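Beta-phenylalanine aminotransferase (Variovorax paradoxus, PDB 4AO9) catalyses pyridoxal-phosphate-dependent transamination of beta-phenylalanine, probably passing its amino group to a keto acid as other class-III aminotransferases do. Local coordinates at residues 95-100 and 261-266; 375-380 and 418-423. All blocks are in the same frame, centred on the assembly; numbering follows the deposited sequence.

Contact 1 (95-100 and 261-266); sequences EYTAGV and EVMTSR. With PLP (pyridoxal-5'-phosphate), chain C.
Thr97 meets Met263 and Arg266 beside the cofactor, where the loop after strand 256-260 passes beside the pyridoxal phosphate of this class-III aminotransferase, a fold-type-I PLP enzyme. The Thr97 methyl CG2 rests on Met263 CG at 3.7 Å, and the two side chains run almost perpendicular to each other. Met263 starts with CG anti to its backbone N (chi1 -157°) and bends at its last torsion (chi3 -88°), which carries CE to within 3.4 Å of PLP O3. Val262 takes the ring itself: its CG1 lies over the face of the pyridine, 3.5 Å from PLP C4. Both residues therefore line the pocket, and Thr97 touches Met263 at CG and CE through its methyl. One water joins the segments, giving one proton to Thr97 OG1 (2.7 Å) and one to Val262 O (2.9 Å). OG1 in turn donates to Tyr96 O, in the carbonyl plane and on a lone pair, so the hydroxyl is engaged both as donor and as acceptor. Farther out, Arg266 reaches across to 95-100 with its guanidinium edge toward the backbone, and NH1 donates to Thr97 O at 3.1 Å with the oxygen nearly in the guanidinium plane. NH2 is hydrogen-bonded to Leu423 O and Ser376 OG, and with NH1 these hold the group's rotation. Glu95 is salt-bridged to Arg61 and accepts a hydrogen bond from the backbone N of Thr123 of the second subunit, which places the turn at the dimer interface. Over one guanidinium face of Arg266, offset toward the rim, sits Val100 CG2, 3.6 Å from NH1.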
loop_
_atom_site.group_PDB
_atom_site.type_symbol
_atom_site.label_atom_id
_atom_site.label_comp_id
_atom_site.label_asym_id
_atom_site.label_seq_id
_atom_site.Cartn_x
_atom_site.Cartn_y
_atom_site.Cartn_z
ATOM N N GLU A 95 6.723 -16.033 3.037
ATOM C CA GLU A 95 5.904 -14.849 2.771
ATOM C C GLU A 95 5.646 -14.638 1.280
ATOM O O GLU A 95 5.696 -13.518 0.771
ATOM C CB GLU A 95 6.504 -13.617 3.458
ATOM C CG GLU A 95 5.480 -12.508 3.754
ATOM C CD GLU A 95 4.399 -12.950 4.715
ATOM O OE1 GLU A 95 3.386 -13.516 4.269
ATOM O OE2 GLU A 95 4.551 -12.718 5.927
ATOM N N TYR A 96 5.371 -15.740 0.588
ATOM C CA TYR A 96 4.982 -15.691 -0.820
ATOM C C TYR A 96 6.027 -14.944 -1.647
ATOM O O TYR A 96 5.694 -14.159 -2.527
ATOM C CB TYR A 96 3.547 -15.119 -0.979
ATOM C CG TYR A 96 2.514 -16.157 -0.581
ATOM C CD1 TYR A 96 2.199 -16.388 0.764
ATOM C CD2 TYR A 96 1.910 -16.962 -1.542
ATOM C CE1 TYR A 96 1.285 -17.386 1.133
ATOM C CE2 TYR A 96 0.993 -17.944 -1.183
ATOM C CZ TYR A 96 0.690 -18.150 0.150
ATOM O OH TYR A 96 -0.202 -19.135 0.494
ATOM N N THR A 97 7.293 -15.234 -1.326
ATOM C CA THR A 97 8.523 -14.693 -1.954
ATOM C C THR A 97 9.079 -13.419 -1.319
ATOM O O THR A 97 10.226 -13.066 -1.578
ATOM C CB THR A 97 8.470 -14.510 -3.506
ATOM O OG1 THR A 97 7.776 -13.297 -3.833
ATOM C CG2 THR A 97 7.821 -15.696 -4.210
ATOM N N ALA A 98 8.287 -12.725 -0.500
ATOM C CA ALA A 98 8.793 -11.519 0.163
ATOM C C ALA A 98 9.871 -11.847 1.198
ATOM O O ALA A 98 10.777 -11.045 1.436
ATOM C CB ALA A 98 7.643 -10.721 0.806
ATOM N N GLY A 99 9.774 -13.037 1.795
ATOM C CA GLY A 99 10.613 -13.422 2.940
ATOM C C GLY A 99 11.911 -14.127 2.570
ATOM O O GLY A 99 12.328 -15.070 3.237
ATOM N N VAL A 100 12.584 -13.643 1.530
ATOM C CA VAL A 100 13.783 -14.315 1.027
ATOM C C VAL A 100 14.923 -14.328 2.051
ATOM O O VAL A 100 15.829 -15.167 1.966
ATOM C CB VAL A 100 14.245 -13.726 -0.344
ATOM C CG1 VAL A 100 14.972 -12.379 -0.176
ATOM C CG2 VAL A 100 15.112 -14.735 -1.103
ATOM N N GLU A 261 7.463 -7.631 -12.535
ATOM C CA GLU A 261 8.523 -8.467 -11.954
ATOM C C GLU A 261 8.489 -8.427 -10.433
ATOM O O GLU A 261 9.489 -8.689 -9.763
ATOM C CB GLU A 261 9.907 -8.096 -12.511
ATOM C CG GLU A 261 10.039 -8.334 -14.025
ATOM C CD GLU A 261 11.403 -8.837 -14.413
ATOM O OE1 GLU A 261 11.669 -10.029 -14.184
ATOM O OE2 GLU A 261 12.205 -8.030 -14.908
ATOM N N VAL A 262 7.307 -8.180 -9.877
ATOM C CA VAL A 262 7.179 -8.203 -8.410
ATOM C C VAL A 262 7.702 -9.526 -7.853
ATOM O O VAL A 262 8.387 -9.543 -6.835
ATOM C CB VAL A 262 5.726 -7.917 -7.956
ATOM C CG1 VAL A 262 5.536 -8.221 -6.460
ATOM C CG2 VAL A 262 5.338 -6.470 -8.270
ATOM N N MET A 263 7.385 -10.623 -8.526
ATOM C CA MET A 263 7.944 -11.924 -8.158
ATOM C C MET A 263 9.201 -12.263 -8.975
ATOM O O MET A 263 10.219 -12.691 -8.426
ATOM C CB MET A 263 6.881 -13.003 -8.330
ATOM C CG MET A 263 7.129 -14.221 -7.515
ATOM S SD MET A 263 5.640 -15.226 -7.523
ATOM C CE MET A 263 4.696 -14.591 -6.147
ATOM N N THR A 264 9.157 -12.063 -10.287
ATOM C CA THR A 264 10.228 -12.587 -11.150
ATOM C C THR A 264 11.574 -11.860 -11.042
ATOM O O THR A 264 12.596 -12.349 -11.557
ATOM C CB THR A 264 9.811 -12.668 -12.638
ATOM O OG1 THR A 264 9.550 -11.359 -13.142
ATOM C CG2 THR A 264 8.563 -13.535 -12.820
ATOM N N SER A 265 11.610 -10.700 -10.382
ATOM C CA SER A 265 12.888 -9.985 -10.268
ATOM C C SER A 265 13.912 -10.777 -9.473
ATOM O O SER A 265 15.102 -10.573 -9.643
ATOM C CB SER A 265 12.706 -8.607 -9.645
ATOM O OG SER A 265 12.460 -8.746 -8.262
ATOM N N ARG A 266 13.446 -11.678 -8.614
ATOM C CA ARG A 266 14.379 -12.498 -7.818
ATOM C C ARG A 266 14.968 -13.701 -8.535
ATOM O O ARG A 266 15.851 -14.368 -7.978
ATOM C CB ARG A 266 13.771 -12.967 -6.486
ATOM C CG ARG A 266 12.371 -13.541 -6.537
ATOM C CD ARG A 266 11.908 -13.921 -5.126
ATOM N NE ARG A 266 12.456 -15.228 -4.849
ATOM C CZ ARG A 266 12.440 -15.897 -3.699
ATOM N NH1 ARG A 266 11.888 -15.420 -2.580
ATOM N NH2 ARG A 266 13.007 -17.088 -3.689
HETATM N N1 PLP C . 2.243 -8.824 -8.843
HETATM C C2 PLP C . 2.795 -10.013 -8.606
HETATM C C2A PLP C . 3.339 -10.783 -9.811
HETATM C C3 PLP C . 2.878 -10.506 -7.300
HETATM O O3 PLP C . 3.411 -11.616 -7.116
HETATM C C4 PLP C . 2.381 -9.776 -6.208
HETATM C C4A PLP C . 2.467 -10.263 -4.747
HETATM C C5 PLP C . 1.775 -8.539 -6.524
HETATM C C6 PLP C . 1.725 -8.099 -7.847
HETATM C C5A PLP C . 1.165 -7.646 -5.428
HETATM O O4P PLP C . 2.026 -7.130 -4.501
HETATM P P PLP C . 1.402 -6.682 -3.085
HETATM O O1P PLP C . 0.849 -7.984 -2.389
HETATM O O2P PLP C . 0.226 -5.675 -3.341
HETATM O O3P PLP C . 2.517 -6.010 -2.357
HETATM O O HOH W 1 9.427 -11.363 -4.841
#

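Contact 2 (375-380 and 418-423); sequences GSLMNA and RGFVVL
Strands 377-380 and 420-422 run antiparallel, the axes of these short segments approaching to 4.6 Å, with Met378 and Val421 as the hydrogen-bonded pair: Val421 N gives to Met378 O at 2.7 Å and Met378 N to Val421 O at 3.0 Å. Leu423 N to Ser376 O and Ala380 N to Gly419 O extend the ladder at its two ends. On one face Met378 CG packs against Val421 CB (3.7 Å). On the other, Leu377 CD2 lies alongside Val422 CG1, while Val422 CG2 sits over the centre of the Phe420 ring, 3.5 Å above its plane. The amide of Asn379 lies nearly parallel to that ring; its ND2 donates to Ala380 O and, less certainly, to Arg418 O. A water lies 2.7 Å from Asn379 OD1, accepts from Arg418 NE and perches over the rim of the opposite ring face. A leucine in place of Asn379 would probably take the side-chain donor from Ala380 O and leave Arg418 NE and its water without the amide oxygen beside them. The pair belongs to a three-stranded antiparallel sheet with 370-374; helix 341-365 covers Met378 and Leu423, and helix 398-410 packs on Asn379 and Ala380.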
loop_
_atom_site.group_PDB
_atom_site.type_symbol
_atom_site.label_atom_id
_atom_site.label_comp_id
_atom_site.label_asym_id
_atom_site.label_seq_id
_atom_site.Cartn_x
_atom_site.Cartn_y
_atom_site.Cartn_z
ATOM N N GLY A 375 13.992 -21.544 -11.251
ATOM C CA GLY A 375 14.890 -21.196 -10.152
ATOM C C GLY A 375 14.323 -21.515 -8.783
ATOM O O GLY A 375 13.902 -22.637 -8.524
ATOM N N SER A 376 14.250 -20.502 -7.922
ATOM C CA SER A 376 13.895 -20.711 -6.514
ATOM C C SER A 376 12.384 -20.722 -6.236
ATOM O O SER A 376 11.966 -20.779 -5.075
ATOM C CB SER A 376 14.591 -19.660 -5.645
ATOM O OG SER A 376 14.245 -18.351 -6.089
ATOM N N LEU A 377 11.583 -20.687 -7.303
ATOM C CA LEU A 377 10.119 -20.685 -7.204
ATOM C C LEU A 377 9.527 -21.833 -8.003
ATOM O O LEU A 377 9.824 -21.994 -9.186
ATOM C CB LEU A 377 9.546 -19.370 -7.727
ATOM C CG LEU A 377 10.104 -18.074 -7.123
ATOM C CD1 LEU A 377 9.458 -16.869 -7.813
ATOM C CD2 LEU A 377 9.885 -18.052 -5.620
ATOM N N MET A 378 8.689 -22.643 -7.362
ATOM C CA MET A 378 8.017 -23.732 -8.079
ATOM C C MET A 378 6.644 -24.007 -7.483
ATOM O O MET A 378 6.321 -23.509 -6.409
ATOM C CB MET A 378 8.884 -25.004 -8.090
ATOM C CG MET A 378 9.190 -25.532 -6.708
ATOM S SD MET A 378 10.601 -26.653 -6.640
ATOM C CE MET A 378 11.950 -25.478 -6.634
ATOM N N ASN A 379 5.837 -24.805 -8.170
ATOM C CA ASN A 379 4.479 -25.090 -7.717
ATOM C C ASN A 379 4.084 -26.515 -8.073
ATOM O O ASN A 379 4.256 -26.932 -9.224
ATOM C CB ASN A 379 3.501 -24.091 -8.366
ATOM C CG ASN A 379 2.273 -23.779 -7.504
ATOM O OD1 ASN A 379 2.041 -22.617 -7.151
ATOM N ND2 ASN A 379 1.472 -24.796 -7.182
ATOM N N ALA A 380 3.556 -27.242 -7.086
ATOM C CA ALA A 380 3.024 -28.591 -7.292
ATOM C C ALA A 380 1.718 -28.511 -8.075
ATOM O O ALA A 380 0.877 -27.645 -7.805
ATOM C CB ALA A 380 2.790 -29.269 -5.953
ATOM N N ARG A 418 -1.835 -23.698 -1.877
ATOM C CA ARG A 418 -1.877 -23.801 -3.338
ATOM C C ARG A 418 -0.719 -24.601 -3.946
ATOM O O ARG A 418 -0.689 -24.782 -5.153
ATOM C CB ARG A 418 -2.032 -22.421 -4.007
ATOM C CG ARG A 418 -0.789 -21.541 -4.042
ATOM C CD ARG A 418 -1.158 -20.107 -4.467
ATOM N NE ARG A 418 0.029 -19.311 -4.782
ATOM C CZ ARG A 418 0.080 -17.981 -4.755
ATOM N NH1 ARG A 418 -0.993 -17.265 -4.410
ATOM N NH2 ARG A 418 1.212 -17.362 -5.057
ATOM N N GLY A 419 0.215 -25.073 -3.115
ATOM C CA GLY A 419 1.330 -25.898 -3.591
ATOM C C GLY A 419 2.542 -25.104 -4.055
ATOM O O GLY A 419 3.463 -25.659 -4.646
ATOM N N PHE A 420 2.522 -23.797 -3.801
ATOM C CA PHE A 420 3.622 -22.879 -4.122
ATOM C C PHE A 420 4.786 -23.087 -3.153
ATOM O O PHE A 420 4.603 -23.004 -1.940
ATOM C CB PHE A 420 3.073 -21.447 -4.017
ATOM C CG PHE A 420 4.013 -20.346 -4.456
ATOM C CD1 PHE A 420 4.992 -20.529 -5.439
ATOM C CD2 PHE A 420 3.858 -19.069 -3.906
ATOM C CE1 PHE A 420 5.812 -19.445 -5.843
ATOM C CE2 PHE A 420 4.654 -17.989 -4.319
ATOM C CZ PHE A 420 5.638 -18.178 -5.288
ATOM N N VAL A 421 5.961 -23.391 -3.705
ATOM C CA VAL A 421 7.179 -23.642 -2.947
ATOM C C VAL A 421 8.174 -22.529 -3.229
ATOM O O VAL A 421 8.439 -22.206 -4.387
ATOM C CB VAL A 421 7.797 -25.000 -3.353
ATOM C CG1 VAL A 421 9.182 -25.199 -2.726
ATOM C CG2 VAL A 421 6.860 -26.128 -2.966
ATOM N N VAL A 422 8.714 -21.941 -2.163
ATOM C CA VAL A 422 9.550 -20.748 -2.279
ATOM C C VAL A 422 10.804 -20.952 -1.445
ATOM O O VAL A 422 10.708 -21.120 -0.228
ATOM C CB VAL A 422 8.798 -19.496 -1.734
ATOM C CG1 VAL A 422 9.679 -18.247 -1.757
ATOM C CG2 VAL A 422 7.498 -19.242 -2.505
ATOM N N LEU A 423 11.969 -20.934 -2.084
ATOM C CA LEU A 423 13.222 -21.020 -1.338
ATOM C C LEU A 423 13.585 -19.664 -0.747
ATOM O O LEU A 423 13.309 -18.606 -1.336
ATOM C CB LEU A 423 14.358 -21.549 -2.226
ATOM C CG LEU A 423 14.559 -23.069 -2.346
ATOM C CD1 LEU A 423 13.298 -23.943 -2.136
ATOM C CD2 LEU A 423 15.288 -23.422 -3.622
HETATM O O HOH W 2 2.004 -19.934 -6.908
#

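Overall arrangement
From the N terminus, the chain passes strand 88-91, makes the turn at 95-100, and runs through 160 residues that include much of the seven-stranded sheet before 261-266 returns to it and closes contact 1. Only later does contact 2 open, at 375-380, closing a much shorter loop that carries helix 398-410. The two loops therefore follow in series, neither enclosing nor crossing the other. In space they meet, with centres about 11 Å apart: Thr97 CG2 packs 3.4 Å from Leu377 CD2 and 3.5 Å from Phe420 CZ, and Arg266 is shared by both. Together they tie the cofactor-bearing sheet to the small C-terminal antiparallel sheet.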